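Local coordinates for protein aminopeptidase C (Lactobacillus rhamnosus, PDB 4K7C) that probably removes residues from the N-terminal ends of peptides, as a papain-like cysteine aminopeptidase of the bleomycin hydrolase type, at residues A[263-268]-A[349-354]; A[318-323]-A[358-363]. One frame throughout, in Å; residues are numbered along the deposited sequence.

Interaction 1: A[263-268]-A[349-354]; sequences IINAPT and MTKAER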
ATOM      1  N   ILE A 263      43.739  -0.863 -13.083  1.00 18.65           N
ATOM      2  CA  ILE A 263      44.692  -0.818 -11.961  1.00 20.76           C
ATOM      3  C   ILE A 263      44.057  -1.495 -10.776  1.00 21.65           C
ATOM      4  O   ILE A 263      42.865  -1.220 -10.491  1.00 19.10           O
ATOM      5  CB  ILE A 263      45.054   0.634 -11.718  1.00 24.29           C
ATOM      6  CG1 ILE A 263      45.833   1.122 -12.996  1.00 29.37           C
ATOM      7  CG2 ILE A 263      45.959   0.768 -10.522  1.00 20.95           C
ATOM      8  CD1 ILE A 263      46.098   2.557 -12.999  1.00 34.31           C
ATOM      9  N   ILE A 264      44.821  -2.379 -10.119  1.00 18.17           N
ATOM     10  CA  ILE A 264      44.309  -3.045  -8.890  1.00 19.68           C
ATOM     11  C   ILE A 264      45.184  -2.699  -7.727  1.00 19.99           C
ATOM     12  O   ILE A 264      46.307  -2.210  -7.918  1.00 17.40           O
ATOM     13  CB  ILE A 264      44.147  -4.566  -9.048  1.00 20.34           C
ATOM     14  CG1 ILE A 264      45.470  -5.305  -9.313  1.00 20.65           C
ATOM     15  CG2 ILE A 264      43.121  -4.842 -10.097  1.00 22.47           C
ATOM     16  CD1 ILE A 264      45.419  -6.822  -9.352  1.00 21.46           C
ATOM     17  N   ASN A 265      44.664  -2.940  -6.504  1.00 18.52           N
ATOM     18  CA  ASN A 265      45.447  -2.856  -5.287  1.00 20.19           C
ATOM     19  C   ASN A 265      45.121  -4.114  -4.515  1.00 19.61           C
ATOM     20  O   ASN A 265      44.092  -4.169  -3.809  1.00 22.33           O
ATOM     21  CB  ASN A 265      45.098  -1.638  -4.467  1.00 22.54           C
ATOM     22  CG  ASN A 265      45.820  -1.609  -3.177  1.00 21.17           C
ATOM     23  OD1 ASN A 265      45.230  -1.607  -2.100  1.00 21.68           O
ATOM     24  ND2 ASN A 265      47.171  -1.566  -3.266  1.00 20.21           N
ATOM     25  N   ALA A 266      45.947  -5.135  -4.693  1.00 18.55           N
ATOM     26  CA  ALA A 266      45.778  -6.393  -4.061  1.00 20.63           C
ATOM     27  C   ALA A 266      47.124  -6.692  -3.312  1.00 20.39           C
ATOM     28  O   ALA A 266      48.106  -7.153  -3.930  1.00 23.79           O
ATOM     29  CB  ALA A 266      45.443  -7.391  -5.082  1.00 18.71           C
ATOM     30  N   PRO A 267      47.206  -6.317  -2.035  1.00 22.36           N
ATOM     31  CA  PRO A 267      48.483  -6.249  -1.351  1.00 22.21           C
ATOM     32  C   PRO A 267      48.927  -7.608  -0.771  1.00 20.54           C
ATOM     33  O   PRO A 267      49.307  -7.717   0.388  1.00 22.42           O
ATOM     34  CB  PRO A 267      48.234  -5.239  -0.263  1.00 24.13           C
ATOM     35  CG  PRO A 267      46.759  -5.433   0.080  1.00 22.56           C
ATOM     36  CD  PRO A 267      46.130  -5.614  -1.277  1.00 22.53           C
ATOM     37  N   THR A 268      48.884  -8.612  -1.583  1.00 22.00           N
ATOM     38  CA  THR A 268      49.162  -9.966  -1.138  1.00 22.22           C
ATOM     39  C   THR A 268      50.524 -10.389  -1.645  1.00 23.39           C
ATOM     40  O   THR A 268      51.097  -9.780  -2.568  1.00 24.58           O
ATOM     41  CB  THR A 268      48.050 -10.930  -1.549  1.00 22.34           C
ATOM     42  OG1 THR A 268      47.807 -10.857  -2.947  1.00 25.55           O
ATOM     43  CG2 THR A 268      46.746 -10.629  -0.738  1.00 22.32           C
HETATM   44  N   MSE A 349      40.689  -7.377  10.330  1.00 21.54           N
HETATM   45  CA  MSE A 349      41.578  -8.073   9.387  1.00 20.28           C
HETATM   46  C   MSE A 349      42.224  -7.030   8.474  1.00 18.84           C
HETATM   47  O   MSE A 349      41.701  -5.932   8.241  1.00 19.41           O
HETATM   48  CB  MSE A 349      40.818  -9.048   8.523  1.00 20.06           C
HETATM   49  CG  MSE A 349      39.983 -10.050   9.330  1.00 21.23           C
HETATM   50 SE   MSE A 349      39.118 -11.381   8.235  1.00 22.87          SE
HETATM   51  CE  MSE A 349      40.573 -12.512   7.494  1.00 24.64           C
ATOM     52  N   THR A 350      43.452  -7.318   7.989  1.00 19.11           N
ATOM     53  CA  THR A 350      44.043  -6.490   7.003  1.00 19.98           C
ATOM     54  C   THR A 350      43.434  -6.808   5.619  1.00 18.69           C
ATOM     55  O   THR A 350      42.818  -7.836   5.399  1.00 18.51           O
ATOM     56  CB  THR A 350      45.588  -6.771   6.890  1.00 21.61           C
ATOM     57  OG1 THR A 350      45.809  -8.080   6.350  1.00 21.41           O
ATOM     58  CG2 THR A 350      46.360  -6.579   8.268  1.00 23.17           C
ATOM     59  N   LYS A 351      43.705  -5.929   4.650  1.00 19.33           N
ATOM     60  CA  LYS A 351      43.202  -6.082   3.287  1.00 19.02           C
ATOM     61  C   LYS A 351      43.767  -7.365   2.697  1.00 18.59           C
ATOM     62  O   LYS A 351      43.049  -8.146   2.092  1.00 19.08           O
ATOM     63  CB  LYS A 351      43.571  -4.833   2.492  1.00 19.71           C
ATOM     64  CG  LYS A 351      42.948  -4.771   1.099  1.00 18.93           C
ATOM     65  CD  LYS A 351      43.184  -3.439   0.485  1.00 16.94           C
ATOM     66  CE  LYS A 351      42.439  -3.256  -0.815  1.00 17.56           C
ATOM     67  NZ  LYS A 351      42.575  -1.817  -1.247  1.00 18.38           N
ATOM     68  N   ALA A 352      45.055  -7.635   2.925  1.00 20.14           N
ATOM     69  CA  ALA A 352      45.637  -8.886   2.441  1.00 17.24           C
ATOM     70  C   ALA A 352      44.989 -10.109   3.049  1.00 19.49           C
ATOM     71  O   ALA A 352      44.780 -11.143   2.410  1.00 17.39           O
ATOM     72  CB  ALA A 352      47.124  -8.909   2.727  1.00 20.66           C
ATOM     73  N   GLU A 353      44.807 -10.068   4.376  1.00 17.55           N
ATOM     74  CA  GLU A 353      44.142 -11.224   5.044  1.00 20.31           C
ATOM     75  C   GLU A 353      42.712 -11.397   4.508  1.00 18.34           C
ATOM     76  O   GLU A 353      42.284 -12.536   4.301  1.00 19.77           O
ATOM     77  CB  GLU A 353      44.082 -11.013   6.528  1.00 20.44           C
ATOM     78  CG  GLU A 353      45.440 -11.124   7.186  1.00 21.40           C
ATOM     79  CD  GLU A 353      45.460 -10.643   8.609  1.00 21.83           C
ATOM     80  OE1 GLU A 353      44.559  -9.902   9.079  1.00 18.54           O
ATOM     81  OE2 GLU A 353      46.439 -10.969   9.304  1.00 24.14           O
ATOM     82  N   ARG A 354      41.938 -10.300   4.317  1.00 19.62           N
ATOM     83  CA  ARG A 354      40.584 -10.496   3.796  1.00 17.60           C
ATOM     84  C   ARG A 354      40.537 -11.135   2.410  1.00 17.21           C
ATOM     85  O   ARG A 354      39.741 -11.987   2.150  1.00 17.74           O
ATOM     86  CB  ARG A 354      39.816  -9.196   3.752  1.00 18.74           C
ATOM     87  CG  ARG A 354      39.559  -8.552   5.079  1.00 18.59           C
ATOM     88  CD  ARG A 354      38.478  -7.480   4.927  1.00 21.97           C
ATOM     89  NE  ARG A 354      38.463  -6.515   6.004  1.00 20.62           N
ATOM     90  CZ  ARG A 354      39.253  -5.455   6.097  1.00 25.02           C
ATOM     91  NH1 ARG A 354      40.060  -5.041   5.079  1.00 22.99           N
ATOM     92  NH2 ARG A 354      39.082  -4.695   7.148  1.00 24.46           N
TER
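Lys351 runs from the first turn of helix 351-356 to the side-chain amide of Asn265, just past the end of strand 260-264 in the papain-like core. Its CG lies anti to the backbone N (chi1 -172°) and every later torsion is extended, which carries the ammonium group the full length of the side chain. NZ meets Asn265 OD1 at 2.8 Å, in the carbonyl plane and on a lone pair, with a C=O...N angle of 136°. Two backbone carbonyls, Asp405 O and Val408 O, accept from the same nitrogen, which gives NZ three oxygen acceptors. Asn265 ND2 donates to Leu296 O, which fixes the amide rotation that presents OD1 to the lysine. An alanine in place of Lys351 would probably leave these three oxygens without their common donor and open a gap beneath Pro267.

The proline ring crosses the lysine stem at about a right angle, with Pro267 CG 4.0 Å from Lys351 CG, and its CD also lies against the methylene chain. Pro267 is the centre of an inverse gamma turn, closed by a weak bond from Thr268 N to Ala266 O, which carries the chain on past the helix. There Thr268 CG2 sits 3.9 Å from Ala352 CB, while its hydroxyl is engaged by Asp270. Ala352 CB approaches Pro267 O at 3.4 Å, and a bound glycerol lies close to the same methyl. At the helix start, Thr350 and Glu353 form a capping box: Glu353 N donates to Thr350 OG1, and Thr350 N reaches Glu353 OE1 at 3.0 Å from above the carboxylate plane.

Interaction 2: A[318-323]-A[358-363]; sequences GSDVGQ and GESLMT
The Gln323 amide and the Glu359 carboxylate meet with their planes 78° apart. Glu359 OE2 lies in the plane of the amide and receives a nearly straight bond from Gln323 NE2 (3.1 Å, 173°), yet the donor stands above the carboxylate plane. A water joins Gln323 OE1 to the same OE2, while OE1 of Glu359 forms a salt bridge with Arg181 of the second subunit. The third flat group, the Asp320 carboxylate, takes the Ser360 hydroxyl on the anti lone pair of OD2, with Ser360 OG only 2.5 Å from Asp320 OD2. Having CG anti to the backbone N (chi1 -171°) swings this carboxylate toward the 358-363 loop, where Leu361 N and Gln323 NE2 add weak bonds to OD2. Its other oxygen, OD1, accepts from a water that also binds Gly322 N and Thr363 OG1, linking the type I turn 320-323 to segment 358-363.

Between the backbones, Thr363 N donates to Ser319 O (2.9 Å) in a nearly straight bond, the donor standing above the carbonyl plane. This bond continues the antiparallel pairing of strands 315-319 and 364-374 just where both reach the loops. Strand 408-414 flanks the same end of 315-319, with Tyr409 OH bonded to Ser360 OG, and Phe407 of helix 401-407 packs on Ser360 and Gln323.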
ATOM      1  N   GLY A 318      36.008  -0.780  -8.840  1.00 17.23           N
ATOM      2  CA  GLY A 318      35.548  -2.028  -8.279  1.00 16.31           C
ATOM      3  C   GLY A 318      35.816  -2.115  -6.791  1.00 16.47           C
ATOM      4  O   GLY A 318      36.881  -1.789  -6.329  1.00 16.45           O
ATOM      5  N   SER A 319      34.787  -2.508  -6.039  1.00 17.82           N
ATOM      6  CA  SER A 319      34.854  -2.538  -4.565  1.00 18.61           C
ATOM      7  C   SER A 319      33.998  -3.679  -3.981  1.00 18.34           C
ATOM      8  O   SER A 319      33.197  -4.342  -4.680  1.00 17.66           O
ATOM      9  CB  SER A 319      34.398  -1.200  -3.950  1.00 19.09           C
ATOM     10  OG  SER A 319      33.032  -0.929  -4.172  1.00 18.21           O
ATOM     11  N   ASP A 320      34.135  -3.880  -2.675  1.00 18.86           N
ATOM     12  CA  ASP A 320      33.248  -4.832  -1.970  1.00 16.94           C
ATOM     13  C   ASP A 320      32.198  -4.002  -1.263  1.00 18.20           C
ATOM     14  O   ASP A 320      32.364  -3.639  -0.112  1.00 19.30           O
ATOM     15  CB  ASP A 320      34.075  -5.657  -0.999  1.00 18.56           C
ATOM     16  CG  ASP A 320      33.349  -6.800  -0.372  1.00 16.78           C
ATOM     17  OD1 ASP A 320      32.133  -6.880  -0.463  1.00 19.62           O
ATOM     18  OD2 ASP A 320      34.043  -7.681   0.235  1.00 17.11           O
ATOM     19  N   VAL A 321      31.081  -3.719  -1.954  1.00 16.78           N
ATOM     20  CA  VAL A 321      30.152  -2.719  -1.494  1.00 18.57           C
ATOM     21  C   VAL A 321      29.388  -3.171  -0.237  1.00 20.74           C
ATOM     22  O   VAL A 321      28.949  -2.321   0.509  1.00 20.10           O
ATOM     23  CB  VAL A 321      29.153  -2.398  -2.614  1.00 21.25           C
ATOM     24  CG1 VAL A 321      28.143  -3.551  -2.851  1.00 24.88           C
ATOM     25  CG2 VAL A 321      28.490  -1.069  -2.386  1.00 21.86           C
ATOM     26  N   GLY A 322      29.297  -4.483  -0.033  1.00 19.45           N
ATOM     27  CA  GLY A 322      28.636  -5.073   1.154  1.00 21.62           C
ATOM     28  C   GLY A 322      29.399  -4.936   2.441  1.00 20.01           C
ATOM     29  O   GLY A 322      28.831  -5.123   3.467  1.00 17.53           O
ATOM     30  N   GLN A 323      30.668  -4.551   2.361  1.00 17.29           N
ATOM     31  CA  GLN A 323      31.490  -4.294   3.576  1.00 17.35           C
ATOM     32  C   GLN A 323      31.178  -2.942   4.164  1.00 16.42           C
ATOM     33  O   GLN A 323      31.187  -1.924   3.446  1.00 16.52           O
ATOM     34  CB  GLN A 323      32.947  -4.338   3.232  1.00 16.25           C
ATOM     35  CG  GLN A 323      33.403  -5.708   2.787  1.00 17.57           C
ATOM     36  CD  GLN A 323      33.561  -6.742   3.927  1.00 21.26           C
ATOM     37  OE1 GLN A 323      33.537  -6.408   5.119  1.00 22.56           O
ATOM     38  NE2 GLN A 323      33.779  -7.966   3.554  1.00 19.60           N
ATOM     39  N   GLY A 358      39.281 -15.132   1.955  1.00 19.34           N
ATOM     40  CA  GLY A 358      37.913 -15.279   1.400  1.00 20.28           C
ATOM     41  C   GLY A 358      36.829 -14.379   1.977  1.00 19.23           C
ATOM     42  O   GLY A 358      35.624 -14.530   1.691  1.00 18.32           O
ATOM     43  N   GLU A 359      37.261 -13.428   2.776  1.00 18.37           N
ATOM     44  CA  GLU A 359      36.374 -12.498   3.432  1.00 17.13           C
ATOM     45  C   GLU A 359      35.927 -11.370   2.473  1.00 21.18           C
ATOM     46  O   GLU A 359      34.825 -10.908   2.599  1.00 17.43           O
ATOM     47  CB  GLU A 359      37.065 -11.922   4.658  1.00 18.40           C
ATOM     48  CG  GLU A 359      36.316 -10.765   5.388  1.00 17.67           C
ATOM     49  CD  GLU A 359      34.830 -11.028   5.699  1.00 20.33           C
ATOM     50  OE1 GLU A 359      34.439 -12.174   5.873  1.00 20.83           O
ATOM     51  OE2 GLU A 359      34.108 -10.019   5.825  1.00 18.89           O
ATOM     52  N   SER A 360      36.796 -10.937   1.533  1.00 18.76           N
ATOM     53  CA  SER A 360      36.480  -9.787   0.691  1.00 18.70           C
ATOM     54  C   SER A 360      37.056  -9.958  -0.675  1.00 20.00           C
ATOM     55  O   SER A 360      38.080 -10.589  -0.821  1.00 19.23           O
ATOM     56  CB  SER A 360      36.996  -8.491   1.302  1.00 18.39           C
ATOM     57  OG  SER A 360      36.483  -7.297   0.716  1.00 21.19           O
ATOM     58  N   LEU A 361      36.448  -9.315  -1.655  1.00 19.55           N
ATOM     59  CA  LEU A 361      36.895  -9.315  -3.072  1.00 23.11           C
ATOM     60  C   LEU A 361      35.973  -8.297  -3.778  1.00 24.47           C
ATOM     61  O   LEU A 361      35.080  -7.715  -3.123  1.00 19.25           O
ATOM     62  CB  LEU A 361      36.909 -10.684  -3.718  1.00 23.58           C
ATOM     63  CG  LEU A 361      35.767 -11.664  -3.475  1.00 28.05           C
ATOM     64  CD1 LEU A 361      34.487 -11.081  -3.970  1.00 25.79           C
ATOM     65  CD2 LEU A 361      35.985 -12.976  -4.178  1.00 30.08           C
HETATM   66  N   MSE A 362      36.243  -7.919  -5.040  0.50 23.13           N
HETATM   67  CA  MSE A 362      35.312  -6.994  -5.752  0.50 22.01           C
HETATM   68  C   MSE A 362      34.016  -7.697  -6.020  0.50 23.37           C
HETATM   69  O   MSE A 362      34.008  -8.804  -6.515  0.50 22.14           O
HETATM   70  CB  MSE A 362      35.816  -6.420  -7.114  0.50 20.58           C
HETATM   71  CG  MSE A 362      34.656  -5.837  -7.962  0.50 19.17           C
HETATM   72 SE   MSE A 362      35.361  -5.163  -9.699  0.50 21.57          SE
HETATM   73  CE  MSE A 362      34.000  -4.081 -10.497  0.50 22.37           C
ATOM     74  N   THR A 363      32.915  -7.058  -5.651  1.00 22.27           N
ATOM     75  CA  THR A 363      31.585  -7.556  -5.819  1.00 21.36           C
ATOM     76  C   THR A 363      30.697  -6.564  -6.622  1.00 22.79           C
ATOM     77  O   THR A 363      29.610  -6.932  -7.054  1.00 25.01           O
ATOM     78  CB  THR A 363      30.895  -7.827  -4.486  1.00 22.58           C
ATOM     79  OG1 THR A 363      30.732  -6.573  -3.819  1.00 20.27           O
ATOM     80  CG2 THR A 363      31.710  -8.809  -3.621  1.00 22.03           C
TER
HETATM   81  O   HOH W   1      29.714  -6.980  -1.505  1.00 30.53           O
HETATM   82  O   HOH W   2      35.446  -7.551   6.742  1.00 23.11           O

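How the interactions relate
The two contacts lie with their centres about 11 Å apart, and their segments alternate along the chain: 263-268, 318-323, 349-354, then 358-363. Helix 351-356 joins them, since it starts in interaction 1 and is closed by a Schellman motif at Gly358, the first residue of segment 358-363; the carbonyl of Arg354 probably receives both Glu359 N and Ser360 N. Strand 408-414 pairs with both 260-264 and 315-319, so the two contacts are linked through the beta core as well. Together they hold contacts at both ends of the short path that runs from helix 351-356 into strand 364-374 of the papain-like fold, beside residues that meet the second subunit.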